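Local coordinates for protein pngf-ii (Elizabethkingia meningoseptica, PDB 4R4X) that probably strips N-linked glycans from glycoproteins as a peptide:N-glycosidase, cleaving the link between asparagine and the innermost sugar, at residues A[196-201]-A[213-218]; A[347-352]-A[388-393]; A[241-246]-A[356-361]; A[248-253]-A[299-304]; A[188-193]-A[219-224]. All coordinates share one frame; numbering follows the deposited sequence.

How the interactions relate
The five contacts cluster in the part of the chain related to the N-terminal region of PNGase F; 388-393, a loop from further along the chain, packs against it. Interactions 1, 2, 4 and 5 reach the large antiparallel sheet, where strands 216-222, 343-350, 248-253 and 297-303 follow side by side. Interactions 3 and 5 reach the four-stranded sheet through strands 358-367 and 186-196, and interaction 1 starts at the end of 186-196. Centres lie between about 8 Å (interactions 1 and 2) and about 21 Å (3 and 5) apart. Along the chain, interaction 1 falls between the segments of interaction 5, and interaction 4 between those of interaction 3, while 2 and 3 interleave. Together they join two facing sheets and fasten a later loop to them.

Interaction 1 (A[196-201]-A[213-218]); sequences INFSDA and NGTIIL
N213 is gripped twice by segment 196-201, which runs out of strand 186-196 into a loop. S199 N donates to N213 O at 2.8 Å. At the other end of the same residue, N213 ND2 donates to D200 OD1 at 2.9 Å; the acceptor sits close to the amide plane, although the carboxylate and amide planes themselves are turned 67° apart. A third bond runs from N197 N to G214 O at 3.2 Å. These bonds tie the loop that leaves strand 186-196 to the turn of the β-hairpin formed by strands 209-211 and 216-222, where T215 and I216 make a classic β bulge facing strand 209-211. T215 OG1 is hydrogen-bonded to G212 O. N213 ND2 lies 3.4 Å above the plane of the F198 ring, over its centre, while T215 CG2 meets the ring edge at 4.3 Å from F198 CD1. The ring gets there because F198 CG points opposite the backbone N (chi1 -175°), and it also meets the ring of Y353. Deeper in, I196 and I217 cross at about a right angle, with I196 CG1 at 3.7 Å from I217 CD1, and the second branch of I196 brings CG2 to 3.4 Å from T215 O.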
# COMPACT_ATOMS: atom_id res chain seq x y z
N ILE A 196 5.59 -2.66 -20.53
CA ILE A 196 6.20 -3.98 -20.43
C ILE A 196 5.68 -4.77 -21.63
O ILE A 196 4.47 -4.95 -21.77
CB ILE A 196 5.89 -4.69 -19.10
CG1 ILE A 196 6.39 -3.84 -17.92
CG2 ILE A 196 6.57 -6.06 -19.08
CD1 ILE A 196 6.16 -4.41 -16.53
N ASN A 197 6.58 -5.17 -22.53
CA ASN A 197 6.21 -5.72 -23.85
C ASN A 197 7.30 -6.67 -24.37
O ASN A 197 8.19 -7.07 -23.63
CB ASN A 197 5.89 -4.58 -24.86
CG ASN A 197 7.14 -3.80 -25.32
OD1 ASN A 197 7.11 -3.14 -26.38
ND2 ASN A 197 8.21 -3.86 -24.56
N PHE A 198 7.21 -7.04 -25.64
CA PHE A 198 8.19 -7.92 -26.23
C PHE A 198 8.57 -7.31 -27.56
O PHE A 198 7.76 -7.30 -28.48
CB PHE A 198 7.62 -9.32 -26.43
CG PHE A 198 8.63 -10.30 -26.93
CD1 PHE A 198 9.49 -10.93 -26.04
CD2 PHE A 198 8.77 -10.55 -28.31
CE1 PHE A 198 10.44 -11.84 -26.50
CE2 PHE A 198 9.72 -11.45 -28.76
CZ PHE A 198 10.57 -12.09 -27.85
N SER A 199 9.78 -6.78 -27.63
CA SER A 199 10.21 -6.08 -28.82
C SER A 199 11.71 -6.03 -28.91
O SER A 199 12.37 -5.67 -27.94
CB SER A 199 9.63 -4.66 -28.83
OG SER A 199 10.21 -3.90 -29.87
N ASP A 200 12.24 -6.35 -30.09
CA ASP A 200 13.69 -6.38 -30.31
C ASP A 200 14.26 -4.97 -30.18
O ASP A 200 15.45 -4.79 -29.95
CB ASP A 200 14.04 -6.99 -31.70
CG ASP A 200 13.90 -8.53 -31.74
OD1 ASP A 200 13.49 -9.14 -30.74
OD2 ASP A 200 14.22 -9.14 -32.79
N ALA A 201 13.41 -3.96 -30.35
CA ALA A 201 13.78 -2.56 -30.20
C ALA A 201 13.89 -2.08 -28.75
O ALA A 201 14.51 -1.05 -28.50
CB ALA A 201 12.78 -1.70 -30.95
N ASN A 213 13.95 -8.65 -23.54
CA ASN A 213 13.35 -8.08 -24.74
C ASN A 213 12.14 -7.19 -24.41
O ASN A 213 11.23 -7.07 -25.22
CB ASN A 213 12.95 -9.21 -25.69
CG ASN A 213 13.33 -8.93 -27.14
OD1 ASN A 213 14.43 -8.50 -27.41
ND2 ASN A 213 12.41 -9.20 -28.06
N GLY A 214 12.16 -6.57 -23.22
CA GLY A 214 11.12 -5.65 -22.76
C GLY A 214 10.21 -6.20 -21.65
O GLY A 214 9.39 -5.46 -21.10
N THR A 215 10.32 -7.48 -21.34
CA THR A 215 9.43 -8.12 -20.37
C THR A 215 9.81 -7.86 -18.91
O THR A 215 9.04 -8.14 -18.00
CB THR A 215 9.34 -9.63 -20.61
OG1 THR A 215 10.64 -10.22 -20.51
CG2 THR A 215 8.74 -9.92 -21.97
N ILE A 216 11.00 -7.31 -18.70
CA ILE A 216 11.51 -6.98 -17.36
C ILE A 216 11.97 -5.53 -17.34
O ILE A 216 12.77 -5.13 -18.20
CB ILE A 216 12.71 -7.86 -16.99
CG1 ILE A 216 12.38 -9.35 -17.16
CG2 ILE A 216 13.18 -7.58 -15.57
CD1 ILE A 216 13.62 -10.23 -17.30
N ILE A 217 11.43 -4.75 -16.42
CA ILE A 217 11.91 -3.39 -16.17
C ILE A 217 12.46 -3.28 -14.74
O ILE A 217 11.86 -3.81 -13.78
CB ILE A 217 10.82 -2.32 -16.43
CG1 ILE A 217 9.58 -2.53 -15.57
CG2 ILE A 217 10.42 -2.33 -17.91
CD1 ILE A 217 8.47 -1.54 -15.83
N LEU A 218 13.56 -2.56 -14.59
CA LEU A 218 14.31 -2.55 -13.32
C LEU A 218 14.88 -1.17 -13.03
O LEU A 218 15.32 -0.49 -13.94
CB LEU A 218 15.48 -3.54 -13.44
CG LEU A 218 16.18 -3.90 -12.13
CD1 LEU A 218 15.32 -4.86 -11.36
CD2 LEU A 218 17.54 -4.55 -12.36

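Interaction 2 (A[347-352]-A[388-393]); sequences GAFIGN and VMEMAG
F349 and V388 form the centre of a loop-on-sheet contact: strand 343-350 belongs to the large antiparallel sheet, and the loop 388-393, which follows strand 378-384, folds against the F349 side of it. The aromatic contact is a CH-pi interaction, with V388 CA 3.9 Å from the centroid of the F349 ring and only 3° off the ring normal. V388 O stands over the same face, 3.1 Å from F349 CE1. G351 N lies over the opposite face, offset toward the rim, so the ring is sandwiched between G351 and the loop 388-393. Apolar contacts extend this: V388 CG2 comes to 3.7 Å from F349 CD2 as the two side chains run alongside each other, head to tail. Among polar groups, E390 OE2 lies in the ring plane at the edge, 3.7 Å from F349 CZ, with the carboxylate turned 63° from the ring. The other oxygen, E390 OE1, is hydrogen-bonded to Y396 OH, which probably helps to hold the carboxylate. Just beyond F349, in the run 350-352, N352 ND2 donates to I350 O at 2.9 Å and N352 OD1 accepts from D354 N, whereas the buried N352 O has no hydrogen-bonding partner in the model. Selenomethionine M391 bends at chi2 (93°), which puts its SE at the ring edge and its CE 3.5 Å from N352 N.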
# COMPACT_ATOMS: atom_id res chain seq x y z
N GLY A 347 12.17 -4.42 -9.53
CA GLY A 347 11.71 -4.63 -10.89
C GLY A 347 10.32 -5.17 -11.01
O GLY A 347 9.69 -5.58 -10.04
N ALA A 348 9.83 -5.15 -12.24
CA ALA A 348 8.55 -5.74 -12.54
C ALA A 348 8.73 -6.59 -13.79
O ALA A 348 9.50 -6.22 -14.68
CB ALA A 348 7.51 -4.67 -12.76
N PHE A 349 8.07 -7.74 -13.82
CA PHE A 349 8.10 -8.68 -14.93
C PHE A 349 6.68 -9.01 -15.31
O PHE A 349 5.85 -9.26 -14.45
CB PHE A 349 8.83 -9.97 -14.50
CG PHE A 349 8.56 -11.18 -15.36
CD1 PHE A 349 9.12 -11.30 -16.63
CD2 PHE A 349 7.81 -12.24 -14.87
CE1 PHE A 349 8.88 -12.43 -17.40
CE2 PHE A 349 7.59 -13.38 -15.63
CZ PHE A 349 8.13 -13.48 -16.90
N ILE A 350 6.39 -8.97 -16.61
CA ILE A 350 5.20 -9.62 -17.16
C ILE A 350 5.63 -10.41 -18.40
O ILE A 350 6.01 -9.83 -19.42
CB ILE A 350 4.08 -8.62 -17.52
CG1 ILE A 350 3.65 -7.81 -16.28
CG2 ILE A 350 2.88 -9.38 -18.09
CD1 ILE A 350 2.71 -6.66 -16.57
N GLY A 351 5.61 -11.73 -18.30
CA GLY A 351 6.01 -12.58 -19.39
C GLY A 351 4.98 -12.50 -20.50
O GLY A 351 3.86 -12.94 -20.33
N ASN A 352 5.38 -11.95 -21.65
CA ASN A 352 4.50 -11.84 -22.79
C ASN A 352 5.31 -11.81 -24.08
O ASN A 352 6.53 -11.62 -24.06
CB ASN A 352 3.64 -10.57 -22.68
CG ASN A 352 4.43 -9.29 -22.95
OD1 ASN A 352 4.45 -8.77 -24.08
ND2 ASN A 352 5.09 -8.78 -21.92
N VAL A 388 11.59 -15.45 -14.22
CA VAL A 388 11.43 -14.08 -14.63
C VAL A 388 12.25 -13.84 -15.88
O VAL A 388 11.87 -13.00 -16.70
CB VAL A 388 11.82 -13.13 -13.48
CG1 VAL A 388 12.31 -11.77 -13.95
CG2 VAL A 388 10.62 -12.97 -12.53
N MSE A 389 13.35 -14.59 -16.02
CA MSE A 389 14.17 -14.52 -17.23
C MSE A 389 13.72 -15.48 -18.33
O MSE A 389 14.52 -15.95 -19.14
CB MSE A 389 15.65 -14.73 -16.82
CG MSE A 389 16.21 -13.43 -16.26
SE MSE A 389 18.07 -13.77 -15.66
CE MSE A 389 18.89 -13.74 -17.44
N GLU A 390 12.42 -15.77 -18.36
CA GLU A 390 11.80 -16.60 -19.40
C GLU A 390 12.20 -16.19 -20.82
O GLU A 390 12.44 -17.04 -21.68
CB GLU A 390 10.29 -16.51 -19.26
CG GLU A 390 9.48 -17.30 -20.29
CD GLU A 390 7.97 -16.99 -20.19
OE1 GLU A 390 7.21 -17.50 -21.02
OE2 GLU A 390 7.56 -16.24 -19.27
N MSE A 391 12.25 -14.90 -21.08
CA MSE A 391 12.60 -14.38 -22.43
C MSE A 391 14.06 -13.94 -22.43
O MSE A 391 14.46 -13.04 -23.16
CB MSE A 391 11.61 -13.27 -22.79
CG MSE A 391 10.22 -13.81 -23.14
SE MSE A 391 9.04 -13.84 -21.53
CE MSE A 391 7.46 -14.59 -22.46
N ALA A 392 14.86 -14.55 -21.56
CA ALA A 392 16.30 -14.31 -21.53
C ALA A 392 17.07 -15.57 -21.20
O ALA A 392 18.14 -15.49 -20.60
CB ALA A 392 16.63 -13.22 -20.52
N GLY A 393 16.51 -16.73 -21.57
CA GLY A 393 17.19 -18.02 -21.48
C GLY A 393 17.02 -18.84 -20.20
O GLY A 393 17.65 -19.88 -20.06

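Interaction 3 (A[241-246]-A[356-361]); sequences NGDAYD and GGHQIS
The H358 ring meets D243 at its edge, and the D243 carboxylate stands nearly upright to it, the planes being 85° apart. D243 CG lies opposite its backbone N (chi1 -174°), which carries the carboxylate over to the ring: H358 NE2 donates to D243 OD2 at 2.8 Å, reaching the oxygen on its anti side. Y245 O is a further, looser neighbour of the edge. With Q238 NE2 bonded to ND1, both ring nitrogens are engaged and the rotation of the imidazole is fixed. D243 OD2 also pairs with R247 NE, so one oxygen serves two donors. The two amides of N241 and Q359 are likewise set almost at right angles (87°): N241 ND2 donates to Q359 OE1 at 3.2 Å within its own amide plane, while N241 OD1 accepts from K239 NZ. Between these side-chain bonds, G357 O collects two backbone donors, N241 N at 2.8 Å and, weakly, D243 N at 3.3 Å. G356 CA approaches N241 O at 3.3 Å in a CA-H...O contact. D243 OD1 receives Y245 N from above the carboxylate, at 3.2 Å, which makes an Asx turn. The loop 241-246 leaves strand 231-240 and folds back over the start of the neighbouring strand 358-367, at one end of the four-stranded antiparallel sheet.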
# COMPACT_ATOMS: atom_id res chain seq x y z
N ASN A 241 -1.89 -3.03 -23.23
CA ASN A 241 -1.68 -2.17 -24.39
C ASN A 241 -1.66 -2.98 -25.68
O ASN A 241 -1.01 -2.58 -26.66
CB ASN A 241 -0.33 -1.43 -24.28
CG ASN A 241 -0.38 -0.22 -23.38
OD1 ASN A 241 -1.40 0.11 -22.77
ND2 ASN A 241 0.73 0.47 -23.30
N GLY A 242 -2.32 -4.14 -25.68
CA GLY A 242 -2.33 -4.98 -26.85
C GLY A 242 -2.36 -6.46 -26.57
O GLY A 242 -2.97 -7.21 -27.32
N ASP A 243 -1.70 -6.90 -25.50
CA ASP A 243 -1.64 -8.31 -25.17
C ASP A 243 -3.01 -8.78 -24.69
O ASP A 243 -3.60 -8.15 -23.83
CB ASP A 243 -0.56 -8.53 -24.10
CG ASP A 243 -0.31 -10.00 -23.77
OD1 ASP A 243 -0.83 -10.89 -24.47
OD2 ASP A 243 0.44 -10.27 -22.80
N ALA A 244 -3.51 -9.88 -25.23
CA ALA A 244 -4.82 -10.42 -24.87
C ALA A 244 -4.80 -11.39 -23.68
O ALA A 244 -5.85 -11.73 -23.16
CB ALA A 244 -5.44 -11.12 -26.06
N TYR A 245 -3.62 -11.85 -23.27
CA TYR A 245 -3.51 -13.04 -22.42
C TYR A 245 -3.30 -12.79 -20.94
O TYR A 245 -2.97 -11.69 -20.52
CB TYR A 245 -2.43 -13.97 -22.98
CG TYR A 245 -2.78 -14.50 -24.34
CD1 TYR A 245 -3.64 -15.57 -24.49
CD2 TYR A 245 -2.26 -13.91 -25.50
CE1 TYR A 245 -3.98 -16.07 -25.74
CE2 TYR A 245 -2.59 -14.39 -26.76
CZ TYR A 245 -3.45 -15.47 -26.87
OH TYR A 245 -3.77 -15.95 -28.11
N ASP A 246 -3.54 -13.86 -20.17
CA ASP A 246 -3.41 -13.85 -18.71
C ASP A 246 -1.97 -14.24 -18.31
O ASP A 246 -1.62 -15.43 -18.21
CB ASP A 246 -4.45 -14.75 -18.02
CG ASP A 246 -4.40 -16.21 -18.48
OD1 ASP A 246 -4.05 -16.49 -19.64
OD2 ASP A 246 -4.74 -17.10 -17.64
N GLY A 356 2.74 -4.62 -28.22
CA GLY A 356 2.07 -3.56 -27.47
C GLY A 356 2.24 -3.83 -25.98
O GLY A 356 2.60 -2.96 -25.20
N GLY A 357 1.96 -5.07 -25.59
CA GLY A 357 2.22 -5.54 -24.23
C GLY A 357 1.27 -4.96 -23.21
O GLY A 357 0.05 -5.05 -23.35
N HIS A 358 1.86 -4.39 -22.15
CA HIS A 358 1.17 -3.91 -20.97
C HIS A 358 1.75 -2.59 -20.55
O HIS A 358 2.86 -2.24 -20.94
CB HIS A 358 1.35 -4.89 -19.79
CG HIS A 358 0.85 -6.26 -20.09
ND1 HIS A 358 -0.34 -6.73 -19.59
CD2 HIS A 358 1.34 -7.24 -20.88
CE1 HIS A 358 -0.54 -7.96 -20.03
NE2 HIS A 358 0.46 -8.28 -20.83
N GLN A 359 0.99 -1.85 -19.75
CA GLN A 359 1.46 -0.63 -19.10
C GLN A 359 1.22 -0.79 -17.60
O GLN A 359 0.12 -1.20 -17.20
CB GLN A 359 0.64 0.54 -19.62
CG GLN A 359 1.21 1.88 -19.32
CD GLN A 359 0.45 2.91 -20.11
OE1 GLN A 359 0.59 2.99 -21.32
NE2 GLN A 359 -0.41 3.64 -19.44
N ILE A 360 2.23 -0.48 -16.79
CA ILE A 360 2.05 -0.46 -15.34
C ILE A 360 2.55 0.81 -14.65
O ILE A 360 3.33 1.61 -15.22
CB ILE A 360 2.75 -1.66 -14.64
CG1 ILE A 360 4.26 -1.44 -14.59
CG2 ILE A 360 2.41 -2.96 -15.35
CD1 ILE A 360 5.01 -2.37 -13.68
N SER A 361 2.05 0.99 -13.43
CA SER A 361 2.60 1.90 -12.44
C SER A 361 2.90 1.08 -11.19
O SER A 361 2.24 0.07 -10.95
CB SER A 361 1.62 3.03 -12.12
OG SER A 361 1.38 3.79 -13.31

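Interaction 4 (A[248-253]-A[299-304]); sequences TGDVFI and LMRFFT
V251 and M300 form one of four consecutive bridges between antiparallel strands 248-253 and 300-303, neighbours in the large antiparallel sheet, whose axes run 156° apart. Among the backbone bonds, the hydrogen-bonded pair G249-F302 is joined by G249 N to F302 O at 2.8 Å and by the return bond. At the other end, V251 O accepts M300 N at 3.2 Å and, weakly, L299 N, because L299 and M300 both face V251 in a classic β bulge. The aromatic contacts fall on both sides of the sheet. F302 CG sits between its backbone N and carbonyl carbon (chi1 67°), which folds the ring over G249: G249 CA lies 3.8 Å from the ring centroid, 15° off the normal. On the other side F303 lies beside T248, with CE2 3.4 Å from T248 OG1, and stacks on W488. As for charges, D250 OD1 to R301 NE is a long salt bridge of 3.8 Å at the guanidinium edge, and R301 NH2 has a salt bridge with E298 OE1. Apolar contacts are made by V251 and L299. V251 CG2 meets F302 CE1 at 4.0 Å, and L299, the first bulge residue, crosses I253 at about a right angle, L299 CD1 lying 3.8 Å from I253 CG2.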
# COMPACT_ATOMS: atom_id res chain seq x y z
N THR A 248 1.84 -14.26 -16.35
CA THR A 248 2.51 -14.32 -15.08
C THR A 248 3.28 -13.03 -14.90
O THR A 248 3.97 -12.57 -15.84
CB THR A 248 3.48 -15.51 -15.06
OG1 THR A 248 2.75 -16.72 -15.33
CG2 THR A 248 4.16 -15.61 -13.72
N GLY A 249 3.09 -12.44 -13.73
CA GLY A 249 3.77 -11.25 -13.29
C GLY A 249 4.44 -11.38 -11.92
O GLY A 249 4.05 -12.19 -11.06
N ASP A 250 5.48 -10.58 -11.73
CA ASP A 250 6.16 -10.48 -10.44
C ASP A 250 6.63 -9.05 -10.28
O ASP A 250 7.12 -8.44 -11.23
CB ASP A 250 7.42 -11.36 -10.41
CG ASP A 250 7.27 -12.62 -9.57
OD1 ASP A 250 6.30 -12.78 -8.79
OD2 ASP A 250 8.16 -13.48 -9.68
N VAL A 251 6.51 -8.55 -9.06
CA VAL A 251 7.29 -7.42 -8.59
C VAL A 251 8.32 -8.05 -7.68
O VAL A 251 7.99 -8.84 -6.77
CB VAL A 251 6.44 -6.42 -7.81
CG1 VAL A 251 7.29 -5.26 -7.33
CG2 VAL A 251 5.29 -5.92 -8.68
N PHE A 252 9.59 -7.75 -7.95
CA PHE A 252 10.70 -8.42 -7.31
C PHE A 252 11.76 -7.43 -6.89
O PHE A 252 11.81 -6.31 -7.40
CB PHE A 252 11.30 -9.50 -8.22
CG PHE A 252 11.90 -8.98 -9.50
CD1 PHE A 252 11.12 -8.83 -10.64
CD2 PHE A 252 13.25 -8.64 -9.57
CE1 PHE A 252 11.67 -8.34 -11.83
CE2 PHE A 252 13.81 -8.18 -10.76
CZ PHE A 252 13.01 -8.01 -11.89
N ILE A 253 12.56 -7.85 -5.92
CA ILE A 253 13.79 -7.16 -5.56
C ILE A 253 14.94 -8.15 -5.70
O ILE A 253 14.74 -9.38 -5.71
CB ILE A 253 13.76 -6.54 -4.14
CG1 ILE A 253 13.52 -7.59 -3.07
CG2 ILE A 253 12.68 -5.46 -4.06
CD1 ILE A 253 13.66 -7.11 -1.65
N LEU A 299 8.34 -9.67 -4.25
CA LEU A 299 7.49 -8.85 -3.37
C LEU A 299 6.02 -9.23 -3.52
O LEU A 299 5.30 -9.31 -2.53
CB LEU A 299 7.63 -7.36 -3.66
CG LEU A 299 9.01 -6.72 -3.51
CD1 LEU A 299 8.87 -5.19 -3.60
CD2 LEU A 299 9.65 -7.13 -2.17
N MSE A 300 5.60 -9.48 -4.76
CA MSE A 300 4.18 -9.72 -5.10
C MSE A 300 4.15 -10.55 -6.35
O MSE A 300 4.71 -10.16 -7.36
CB MSE A 300 3.44 -8.39 -5.37
CG MSE A 300 2.00 -8.57 -5.86
SE MSE A 300 1.41 -7.07 -7.03
CE MSE A 300 2.21 -5.56 -6.05
N ARG A 301 3.49 -11.72 -6.30
CA ARG A 301 3.23 -12.54 -7.47
C ARG A 301 1.80 -12.25 -7.89
O ARG A 301 0.87 -12.30 -7.05
CB ARG A 301 3.43 -14.03 -7.16
CG ARG A 301 2.95 -15.00 -8.24
CD ARG A 301 4.03 -15.68 -9.05
NE ARG A 301 5.08 -16.31 -8.25
CZ ARG A 301 5.11 -17.56 -7.78
NH1 ARG A 301 4.13 -18.43 -8.00
NH2 ARG A 301 6.15 -17.95 -7.04
N PHE A 302 1.61 -11.90 -9.17
CA PHE A 302 0.30 -11.53 -9.67
C PHE A 302 0.10 -12.09 -11.07
O PHE A 302 1.07 -12.47 -11.75
CB PHE A 302 0.07 -9.99 -9.65
CG PHE A 302 0.94 -9.22 -10.62
CD1 PHE A 302 2.26 -8.87 -10.29
CD2 PHE A 302 0.45 -8.81 -11.86
CE1 PHE A 302 3.06 -8.17 -11.18
CE2 PHE A 302 1.25 -8.11 -12.76
CZ PHE A 302 2.55 -7.79 -12.43
N PHE A 303 -1.15 -12.14 -11.49
CA PHE A 303 -1.46 -12.59 -12.83
C PHE A 303 -2.31 -11.55 -13.50
O PHE A 303 -3.28 -11.09 -12.92
CB PHE A 303 -2.13 -13.95 -12.76
CG PHE A 303 -1.19 -15.01 -12.28
CD1 PHE A 303 -0.97 -15.18 -10.93
CD2 PHE A 303 -0.42 -15.71 -13.18
CE1 PHE A 303 -0.02 -16.07 -10.46
CE2 PHE A 303 0.51 -16.65 -12.73
CZ PHE A 303 0.73 -16.81 -11.37
N THR A 304 -1.95 -11.17 -14.72
CA THR A 304 -2.77 -10.20 -15.46
C THR A 304 -4.09 -10.83 -15.88
O THR A 304 -4.18 -12.05 -16.09
CB THR A 304 -2.10 -9.58 -16.71
OG1 THR A 304 -2.05 -10.55 -17.78
CG2 THR A 304 -0.72 -9.06 -16.41

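Interaction 5 (A[188-193]-A[219-224]); sequences IPVFEN and KKVKIP
K219 reaches across V190 and lies alongside F191, the two side chains pointing opposite ways. Its CG sits between the backbone N and the carbonyl carbon (chi1 65°), and a bend at chi3 (51°) swings the amine back so that K219 NZ donates to V190 O at 2.8 Å, in the carbonyl plane. The aliphatic part of the lysine is packed on the way: K219 CG is 4.0 Å from both V190 CG1 and F191 CE1. V190 CG1 in turn lies over the centre of the F191 ring, 3.7 Å above its plane, so valine, phenylalanine and lysine chain form one cluster. V190 and V221 meet more loosely, their CG1 atoms 4.4 Å apart. At the far end I188 crosses I223 at about a right angle, I188 CG2 lying 4.2 Å from I223 CD1, while I188 and P224 reach toward each other, CD1 to CD at 3.9 Å. V190 and F191 both face L362 in a classic β bulge on their own sheet. The two strands run 177° apart with axes 8.3 Å from each other, and 188-191 belongs to the four-stranded sheet, 219-222 to the larger one: side chains from facing sheets meet here, consistent with a jelly-roll β-sandwich as in PNGase F.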
# COMPACT_ATOMS: atom_id res chain seq x y z
N ILE A 188 7.14 5.81 -1.98
CA ILE A 188 8.32 5.61 -2.79
C ILE A 188 7.91 5.30 -4.23
O ILE A 188 7.55 4.15 -4.54
CB ILE A 188 9.18 4.46 -2.26
CG1 ILE A 188 9.49 4.64 -0.76
CG2 ILE A 188 10.45 4.31 -3.09
CD1 ILE A 188 10.45 5.78 -0.47
N PRO A 189 8.01 6.30 -5.14
CA PRO A 189 7.65 6.06 -6.53
C PRO A 189 8.66 5.15 -7.20
O PRO A 189 9.87 5.28 -6.94
CB PRO A 189 7.67 7.46 -7.17
CG PRO A 189 8.06 8.42 -6.10
CD PRO A 189 8.56 7.65 -4.92
N VAL A 190 8.18 4.23 -8.02
CA VAL A 190 9.06 3.36 -8.78
C VAL A 190 8.81 3.53 -10.28
O VAL A 190 9.70 3.99 -10.98
CB VAL A 190 8.91 1.88 -8.37
CG1 VAL A 190 9.94 1.03 -9.09
CG2 VAL A 190 9.07 1.73 -6.87
N PHE A 191 7.62 3.14 -10.75
CA PHE A 191 7.27 3.24 -12.19
C PHE A 191 5.96 3.98 -12.37
O PHE A 191 5.03 3.85 -11.55
CB PHE A 191 7.17 1.87 -12.89
CG PHE A 191 8.42 1.04 -12.83
CD1 PHE A 191 9.63 1.51 -13.33
CD2 PHE A 191 8.39 -0.24 -12.30
CE1 PHE A 191 10.76 0.73 -13.27
CE2 PHE A 191 9.53 -1.00 -12.20
CZ PHE A 191 10.73 -0.52 -12.71
N GLU A 192 5.88 4.76 -13.45
CA GLU A 192 4.65 5.44 -13.82
C GLU A 192 4.38 5.27 -15.31
O GLU A 192 5.21 5.64 -16.13
CB GLU A 192 4.74 6.94 -13.49
CG GLU A 192 3.44 7.67 -13.76
CD GLU A 192 3.37 9.04 -13.07
OE1 GLU A 192 2.23 9.48 -12.76
OE2 GLU A 192 4.43 9.65 -12.82
N ASN A 193 3.24 4.66 -15.63
CA ASN A 193 2.85 4.33 -16.98
C ASN A 193 3.99 3.77 -17.84
O ASN A 193 4.25 4.26 -18.92
CB ASN A 193 2.24 5.58 -17.65
CG ASN A 193 1.04 6.13 -16.86
OD1 ASN A 193 0.23 5.37 -16.32
ND2 ASN A 193 0.94 7.45 -16.78
N LYS A 219 14.88 -0.75 -11.77
CA LYS A 219 15.60 0.46 -11.40
C LYS A 219 16.16 0.36 -9.99
O LYS A 219 15.82 -0.57 -9.24
CB LYS A 219 14.73 1.71 -11.54
CG LYS A 219 13.54 1.78 -10.62
CD LYS A 219 13.00 3.22 -10.43
CE LYS A 219 12.76 3.95 -11.73
NZ LYS A 219 12.16 5.29 -11.51
N LYS A 220 17.02 1.30 -9.66
CA LYS A 220 17.54 1.43 -8.30
C LYS A 220 16.69 2.46 -7.58
O LYS A 220 16.39 3.54 -8.13
CB LYS A 220 19.00 1.88 -8.30
CG LYS A 220 19.99 0.86 -8.81
CD LYS A 220 21.44 1.24 -8.51
CE LYS A 220 21.79 2.61 -9.08
NZ LYS A 220 23.25 2.79 -9.36
N VAL A 221 16.25 2.13 -6.37
CA VAL A 221 15.51 3.07 -5.55
C VAL A 221 16.05 3.10 -4.12
O VAL A 221 16.40 2.05 -3.56
CB VAL A 221 13.98 2.79 -5.53
CG1 VAL A 221 13.42 2.76 -6.93
CG2 VAL A 221 13.65 1.49 -4.84
N LYS A 222 16.13 4.29 -3.54
CA LYS A 222 16.64 4.42 -2.19
C LYS A 222 15.50 4.32 -1.17
O LYS A 222 14.53 5.04 -1.24
CB LYS A 222 17.42 5.74 -2.02
CG LYS A 222 17.97 5.92 -0.61
CD LYS A 222 18.72 4.68 -0.09
CE LYS A 222 19.49 4.94 1.20
NZ LYS A 222 18.57 5.11 2.36
N ILE A 223 15.61 3.37 -0.25
CA ILE A 223 14.62 3.15 0.79
C ILE A 223 15.16 3.71 2.09
O ILE A 223 16.27 3.34 2.50
CB ILE A 223 14.37 1.65 1.01
CG1 ILE A 223 14.04 0.97 -0.33
CG2 ILE A 223 13.27 1.42 2.05
CD1 ILE A 223 12.79 1.52 -1.00
N PRO A 224 14.39 4.58 2.76
CA PRO A 224 14.86 5.12 4.03
C PRO A 224 14.93 4.05 5.09
O PRO A 224 14.43 2.92 4.88
CB PRO A 224 13.80 6.17 4.39
CG PRO A 224 12.57 5.67 3.74
CD PRO A 224 13.05 5.11 2.42